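Side-chain contacts in Tae4 (Agrobacterium tumefaciens, PDB 6IJF), which probably acts as a type VI secretion amidase effector that cuts peptide cross-links or stems in the cell-wall peptidoglycan of competing bacteria: residues R85-A88 / T89-K92; Y151-E154 / T155-F158; C48-R51 / V52-F56. All coordinates share one frame; numbering follows the deposited sequence.

Overall arrangement
Interaction 1, on helix 84-92, sits between the other two. One flank of it meets interaction 3 on helix 48-58, with centres about 12 Å apart: L87 CD2 lies 3.5 Å from A49 O, and M91 CE lies 3.6 Å from F56 CE2. Its other flank rests on strand 155-160 of interaction 2, with centres about 15 Å apart and A88 CB 4.1 Å from W157 CZ3. Interactions 2 and 3 do not touch; their nearest atoms are about 11 Å apart. Interaction 3 holds C48, which with H132 and D134 forms a probable Cys-His-Asp triad. L87 and S153 lie near that triad without touching it.

Interaction 1: R85-A88 / T89-K92; sequences RRLA and TLMK
T89 folds its hydroxyl back onto the preceding turn of helix 84-92, the α-helix that fits between helix 48-58 and the five-stranded antiparallel sheet. R85 O accepts the N-H of T89 at 3.0 Å from T89 N, in a nearly straight bond (167° at the hydrogen). T89 OG1 also lies 2.9 Å from R85 O. The torsion explains this closeness: with chi1 at -59°, OG1 stands beside the backbone N, so hydroxyl and amide approach one carbonyl oxygen, while the methyl CG2 lies anti to that N, beside the carbonyl carbon. L87 works on the inner face. Its CG is turned away from the backbone N, which sends CD1 up the helix toward the next turn, 3.9 Å from M91 CE and a looser 4.3 Å from L90 CD2. L87 and M91 run side by side in the same direction, both toward helix 48-58. A88, with no more than a methyl, lets the strand side of the helix come close to W157 of strand 155-160. K92 N reaches A88 O at 3.2 Å in a weak bond bent to 133°. On the outer side R86 leads away to a salt bridge with E81. M91 CG, turned beside its own backbone N, lies 3.4 Å from L87 O, the oxygen that accepts the N-H of M91; bends about CB-CG and CG-SD then bring M91 CE to L87 CD1.

Interaction 2: Y151-E154 / T155-F158; sequences YNSE and TIWF
S153 and T155 meet through one hydrogen bond where the loop enters strand 155-160. S153 OG donates to T155 O over 3.1 Å, but the approach is far from the usual one: the C=O...donor angle is 119° and the hydroxyl stands above the carbonyl plane, 61° out of it. With chi1 at 76°, OG sits between the serine's own backbone N and carbonyl carbon, and from there it faces the start of the strand. Y150 O is a weak second acceptor near the same hydroxyl, which has one proton to share between the two. Two other polar ends go to strand 116-122 and the residue after it: T155 OG1 bonds to N122 OD1, and E154 OE1 makes a weak bond to N123 ND2.

The apolar part is centred on I156. Its CG1 lies beside the backbone N, and CD1 extends from it back toward the loop, 4.4 Å from Y151 CD2 and 4.3 Å from Y151 CA. The methyl meets the ring obliquely. I156 CG1 also presses against the serine hydroxyl, 3.3 Å from S153 OG. Y151 OH is hydrogen-bonded to T143 OG1, while A108 of helix 108-112 touches both Y151 and I156.

Between neighbours, E154 and T155 lie side by side and point the same way, with E154 CG 4.1 Å from T155 CG2. In a regular strand successive side chains would alternate. Here both residues face N122 on strand 116-122, which makes this a classic β bulge at the start of strand 155-160, which runs between 101-103 and 116-122 in the five-stranded antiparallel sheet.

Interaction 3: C48-R51 / V52-F56; sequences CAIR and VSIAF
I50 and I54, one turn apart on helix 48-58, form the close-packed part of this contact. They run alongside each other, and I50 CG2 comes within 3.7 Å of I54 CD1. I54 CG1 also rests 3.3 Å from I50 O, because chi1 of -73° sets CG1 beside the backbone N and so over the preceding turn. Both isoleucines pack on helix 26-33. Tighter still is the grip on A49 O: S53 OG donates to it at 2.7 Å and S53 N at 2.9 Å, arriving from opposite faces of the carbonyl plane. S53 OG in turn accepts from the amide of E81, tying the helix to that neighbouring segment.

No side here opens to solvent; the looser parts are the side chains that leave the turn. R51 extends from CG to NE, where T47 OG1 is its partner, and two backbone carbonyls, P14 O and L24 O, take up the N-H groups of its NH1 and NH2. V52 CG1 lies at the edge of the F56 ring, in its plane. The C48 side chain stays 5.9 Å from the nearest atom of 52-56 and packs on H132 instead. A cysteine on the first turn of a buried helix, facing a histidine on the sheet, is consistent with the papain-like fold of clan CA, whose nucleophile occupies this place.

Interaction 1: R85-A88 / T89-K92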
loop_
_atom_site.group_PDB
_atom_site.type_symbol
_atom_site.label_atom_id
_atom_site.label_comp_id
_atom_site.label_asym_id
_atom_site.label_seq_id
_atom_site.Cartn_x
_atom_site.Cartn_y
_atom_site.Cartn_z
ATOM N N ARG C 85 -18.200 12.735 -16.450
ATOM C CA ARG C 85 -17.885 13.913 -17.329
ATOM C C ARG C 85 -19.084 14.882 -17.353
ATOM O O ARG C 85 -18.896 16.120 -17.155
ATOM C CB ARG C 85 -17.471 13.421 -18.727
ATOM C CG ARG C 85 -16.931 14.526 -19.639
ATOM C CD ARG C 85 -16.732 14.088 -21.090
ATOM N NE ARG C 85 -16.375 12.677 -21.279
ATOM C CZ ARG C 85 -15.153 12.153 -21.139
ATOM N NH1 ARG C 85 -14.129 12.911 -20.765
ATOM N NH2 ARG C 85 -14.961 10.857 -21.355
ATOM N N ARG C 86 -20.296 14.358 -17.584
ATOM C CA ARG C 86 -21.531 15.184 -17.617
ATOM C C ARG C 86 -21.774 15.820 -16.254
ATOM O O ARG C 86 -22.097 17.018 -16.236
ATOM C CB ARG C 86 -22.732 14.356 -18.096
ATOM C CG ARG C 86 -22.660 14.033 -19.580
ATOM C CD ARG C 86 -24.042 13.982 -20.217
ATOM N NE ARG C 86 -24.761 12.857 -19.673
ATOM C CZ ARG C 86 -24.486 11.580 -19.940
ATOM N NH1 ARG C 86 -25.219 10.624 -19.390
ATOM N NH2 ARG C 86 -23.502 11.263 -20.767
ATOM N N LEU C 87 -21.562 15.098 -15.136
ATOM C CA LEU C 87 -21.777 15.729 -13.809
ATOM C C LEU C 87 -20.759 16.859 -13.610
ATOM O O LEU C 87 -21.141 17.900 -13.066
ATOM C CB LEU C 87 -21.728 14.680 -12.687
ATOM C CG LEU C 87 -22.007 15.227 -11.275
ATOM C CD1 LEU C 87 -23.381 15.870 -11.175
ATOM C CD2 LEU C 87 -21.881 14.131 -10.235
ATOM N N ALA C 88 -19.490 16.659 -13.977
ATOM C CA ALA C 88 -18.416 17.684 -13.794
ATOM C C ALA C 88 -18.763 18.940 -14.613
ATOM O O ALA C 88 -18.641 20.043 -14.100
ATOM C CB ALA C 88 -17.084 17.102 -14.223
ATOM N N THR C 89 -19.238 18.748 -15.843
ATOM C CA THR C 89 -19.776 19.816 -16.734
ATOM C C THR C 89 -20.903 20.587 -16.028
ATOM O O THR C 89 -20.846 21.818 -15.951
ATOM C CB THR C 89 -20.223 19.189 -18.060
ATOM O OG1 THR C 89 -19.049 18.573 -18.605
ATOM C CG2 THR C 89 -20.829 20.204 -19.009
ATOM N N LEU C 90 -21.884 19.880 -15.474
ATOM C CA LEU C 90 -23.029 20.514 -14.788
ATOM C C LEU C 90 -22.542 21.328 -13.601
ATOM O O LEU C 90 -23.045 22.453 -13.383
ATOM C CB LEU C 90 -23.984 19.403 -14.340
ATOM C CG LEU C 90 -25.229 19.860 -13.595
ATOM C CD1 LEU C 90 -26.419 19.053 -14.101
ATOM C CD2 LEU C 90 -25.077 19.688 -12.090
ATOM N N MET C 91 -21.613 20.775 -12.818
ATOM C CA MET C 91 -21.135 21.436 -11.583
ATOM C C MET C 91 -20.463 22.757 -11.952
ATOM O O MET C 91 -20.480 23.674 -11.083
ATOM C CB MET C 91 -20.131 20.553 -10.825
ATOM C CG MET C 91 -20.794 19.424 -9.992
ATOM S SD MET C 91 -21.893 20.121 -8.756
ATOM C CE MET C 91 -23.217 18.904 -8.735
ATOM N N LYS C 92 -19.879 22.825 -13.158
ATOM C CA LYS C 92 -19.100 23.994 -13.667
ATOM C C LYS C 92 -20.036 25.168 -13.956
ATOM O O LYS C 92 -19.547 26.299 -13.983
ATOM C CB LYS C 92 -18.362 23.636 -14.965
ATOM C CG LYS C 92 -16.915 24.044 -15.049
ATOM C CD LYS C 92 -16.210 23.431 -16.259
ATOM C CE LYS C 92 -15.006 24.233 -16.709
ATOM N NZ LYS C 92 -14.341 23.617 -17.881
#

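Interaction 2: Y151-E154 / T155-F158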
loop_
_atom_site.group_PDB
_atom_site.type_symbol
_atom_site.label_atom_id
_atom_site.label_comp_id
_atom_site.label_asym_id
_atom_site.label_seq_id
_atom_site.Cartn_x
_atom_site.Cartn_y
_atom_site.Cartn_z
ATOM N N TYR C 151 -4.653 11.010 -8.138
ATOM C CA TYR C 151 -3.633 12.017 -8.498
ATOM C C TYR C 151 -2.859 11.544 -9.735
ATOM O O TYR C 151 -2.190 12.371 -10.323
ATOM C CB TYR C 151 -2.700 12.294 -7.325
ATOM C CG TYR C 151 -3.206 13.273 -6.305
ATOM C CD1 TYR C 151 -4.292 12.981 -5.489
ATOM C CD2 TYR C 151 -2.542 14.467 -6.093
ATOM C CE1 TYR C 151 -4.730 13.871 -4.532
ATOM C CE2 TYR C 151 -2.957 15.355 -5.131
ATOM C CZ TYR C 151 -4.052 15.062 -4.337
ATOM O OH TYR C 151 -4.466 15.953 -3.384
ATOM N N ASN C 152 -3.091 10.326 -10.233
ATOM C CA ASN C 152 -2.475 9.866 -11.506
ATOM C C ASN C 152 -3.225 10.486 -12.701
ATOM O O ASN C 152 -2.854 10.186 -13.832
ATOM C CB ASN C 152 -2.373 8.333 -11.590
ATOM C CG ASN C 152 -3.699 7.600 -11.539
ATOM O OD1 ASN C 152 -4.623 8.031 -10.852
ATOM N ND2 ASN C 152 -3.788 6.464 -12.215
ATOM N N SER C 153 -4.192 11.372 -12.471
ATOM C CA SER C 153 -5.047 11.949 -13.532
ATOM C C SER C 153 -4.300 13.085 -14.247
ATOM O O SER C 153 -3.333 13.622 -13.686
ATOM C CB SER C 153 -6.403 12.364 -12.977
ATOM O OG SER C 153 -6.316 13.568 -12.243
ATOM N N GLU C 154 -4.768 13.448 -15.439
ATOM C CA GLU C 154 -4.191 14.518 -16.302
ATOM C C GLU C 154 -4.430 15.901 -15.680
ATOM O O GLU C 154 -3.463 16.699 -15.567
ATOM C CB GLU C 154 -4.809 14.428 -17.696
ATOM C CG GLU C 154 -4.327 15.498 -18.662
ATOM C CD GLU C 154 -4.865 15.322 -20.077
ATOM O OE1 GLU C 154 -6.096 15.156 -20.229
ATOM O OE2 GLU C 154 -4.054 15.359 -21.041
ATOM N N THR C 155 -5.676 16.212 -15.327
ATOM C CA THR C 155 -6.035 17.477 -14.648
ATOM C C THR C 155 -6.935 17.144 -13.466
ATOM O O THR C 155 -7.591 16.081 -13.461
ATOM C CB THR C 155 -6.696 18.518 -15.564
ATOM O OG1 THR C 155 -7.986 18.041 -15.933
ATOM C CG2 THR C 155 -5.913 18.806 -16.831
ATOM N N ILE C 156 -6.902 18.018 -12.481
ATOM C CA ILE C 156 -7.726 17.912 -11.261
ATOM C C ILE C 156 -8.473 19.228 -11.120
ATOM O O ILE C 156 -7.807 20.285 -11.105
ATOM C CB ILE C 156 -6.818 17.594 -10.072
ATOM C CG1 ILE C 156 -6.083 16.275 -10.328
ATOM C CG2 ILE C 156 -7.609 17.609 -8.777
ATOM C CD1 ILE C 156 -4.960 15.991 -9.392
ATOM N N TRP C 157 -9.801 19.162 -11.036
ATOM C CA TRP C 157 -10.626 20.363 -10.784
ATOM C C TRP C 157 -11.054 20.351 -9.327
ATOM O O TRP C 157 -11.584 19.323 -8.850
ATOM C CB TRP C 157 -11.838 20.421 -11.709
ATOM C CG TRP C 157 -11.519 20.564 -13.158
ATOM C CD1 TRP C 157 -10.342 20.963 -13.718
ATOM C CD2 TRP C 157 -12.446 20.387 -14.240
ATOM N NE1 TRP C 157 -10.468 21.016 -15.077
ATOM C CE2 TRP C 157 -11.745 20.667 -15.429
ATOM C CE3 TRP C 157 -13.791 20.017 -14.318
ATOM C CZ2 TRP C 157 -12.351 20.592 -16.684
ATOM C CZ3 TRP C 157 -14.387 19.927 -15.555
ATOM C CH2 TRP C 157 -13.674 20.210 -16.723
ATOM N N PHE C 158 -10.878 21.471 -8.655
ATOM C CA PHE C 158 -11.321 21.661 -7.254
ATOM C C PHE C 158 -12.320 22.814 -7.178
ATOM O O PHE C 158 -11.990 23.941 -7.586
ATOM C CB PHE C 158 -10.110 21.916 -6.366
ATOM C CG PHE C 158 -10.471 22.093 -4.925
ATOM C CD1 PHE C 158 -11.253 21.157 -4.285
ATOM C CD2 PHE C 158 -10.063 23.222 -4.222
ATOM C CE1 PHE C 158 -11.631 21.334 -2.963
ATOM C CE2 PHE C 158 -10.435 23.395 -2.897
ATOM C CZ PHE C 158 -11.209 22.445 -2.267
#

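Interaction 3: C48-R51 / V52-F56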
loop_
_atom_site.group_PDB
_atom_site.type_symbol
_atom_site.label_atom_id
_atom_site.label_comp_id
_atom_site.label_asym_id
_atom_site.label_seq_id
_atom_site.Cartn_x
_atom_site.Cartn_y
_atom_site.Cartn_z
ATOM N N CYS C 48 -19.332 6.735 -9.033
ATOM C CA CYS C 48 -18.837 7.992 -8.384
ATOM C C CYS C 48 -19.840 9.128 -8.599
ATOM O O CYS C 48 -20.111 9.860 -7.619
ATOM C CB CYS C 48 -17.440 8.389 -8.851
ATOM S SG CYS C 48 -17.298 8.887 -10.602
ATOM N N ALA C 49 -20.404 9.279 -9.811
ATOM C CA ALA C 49 -21.307 10.409 -10.137
ATOM C C ALA C 49 -22.712 10.202 -9.512
ATOM O O ALA C 49 -23.334 11.215 -9.096
ATOM C CB ALA C 49 -21.400 10.612 -11.641
ATOM N N ILE C 50 -23.180 8.962 -9.402
ATOM C CA ILE C 50 -24.403 8.592 -8.612
ATOM C C ILE C 50 -24.233 9.041 -7.155
ATOM O O ILE C 50 -25.139 9.691 -6.582
ATOM C CB ILE C 50 -24.663 7.077 -8.695
ATOM C CG1 ILE C 50 -24.889 6.624 -10.135
ATOM C CG2 ILE C 50 -25.819 6.674 -7.799
ATOM C CD1 ILE C 50 -24.772 5.125 -10.328
ATOM N N ARG C 51 -23.087 8.731 -6.559
ATOM C CA ARG C 51 -22.849 9.014 -5.120
ATOM C C ARG C 51 -22.826 10.530 -4.917
ATOM O O ARG C 51 -23.465 11.030 -3.962
ATOM C CB ARG C 51 -21.575 8.298 -4.648
ATOM C CG ARG C 51 -21.702 6.789 -4.704
ATOM C CD ARG C 51 -20.402 6.057 -4.406
ATOM N NE ARG C 51 -20.571 4.617 -4.467
ATOM C CZ ARG C 51 -21.002 3.866 -3.455
ATOM N NH1 ARG C 51 -21.332 4.435 -2.307
ATOM N NH2 ARG C 51 -21.061 2.556 -3.589
ATOM N N VAL C 52 -22.156 11.283 -5.799
ATOM C CA VAL C 52 -22.121 12.769 -5.659
ATOM C C VAL C 52 -23.518 13.362 -5.935
ATOM O O VAL C 52 -23.936 14.273 -5.156
ATOM C CB VAL C 52 -21.012 13.414 -6.507
ATOM C CG1 VAL C 52 -21.155 14.939 -6.505
ATOM C CG2 VAL C 52 -19.626 13.009 -6.005
ATOM N N SER C 53 -24.238 12.873 -6.941
ATOM C CA SER C 53 -25.650 13.301 -7.225
ATOM C C SER C 53 -26.509 13.158 -5.965
ATOM O O SER C 53 -27.164 14.134 -5.562
ATOM C CB SER C 53 -26.263 12.511 -8.353
ATOM O OG SER C 53 -25.576 12.686 -9.562
ATOM N N ILE C 54 -26.433 12.013 -5.289
ATOM C CA ILE C 54 -27.269 11.709 -4.084
ATOM C C ILE C 54 -26.934 12.690 -2.960
ATOM O O ILE C 54 -27.881 13.211 -2.319
ATOM C CB ILE C 54 -27.091 10.246 -3.672
ATOM C CG1 ILE C 54 -27.801 9.352 -4.679
ATOM C CG2 ILE C 54 -27.580 10.015 -2.255
ATOM C CD1 ILE C 54 -27.390 7.916 -4.638
ATOM N N ALA C 55 -25.648 12.970 -2.744
ATOM C CA ALA C 55 -25.213 13.942 -1.726
ATOM C C ALA C 55 -25.925 15.293 -1.961
ATOM O O ALA C 55 -26.440 15.894 -0.972
ATOM C CB ALA C 55 -23.714 14.075 -1.724
ATOM N N PHE C 56 -25.960 15.760 -3.207
ATOM C CA PHE C 56 -26.593 17.066 -3.572
ATOM C C PHE C 56 -28.117 16.985 -3.361
ATOM O O PHE C 56 -28.669 17.823 -2.615
ATOM C CB PHE C 56 -26.208 17.490 -4.993
ATOM C CG PHE C 56 -24.902 18.253 -5.042
ATOM C CD1 PHE C 56 -24.863 19.591 -4.722
ATOM C CD2 PHE C 56 -23.703 17.612 -5.300
ATOM C CE1 PHE C 56 -23.667 20.307 -4.731
ATOM C CE2 PHE C 56 -22.505 18.314 -5.304
ATOM C CZ PHE C 56 -22.497 19.669 -5.041
#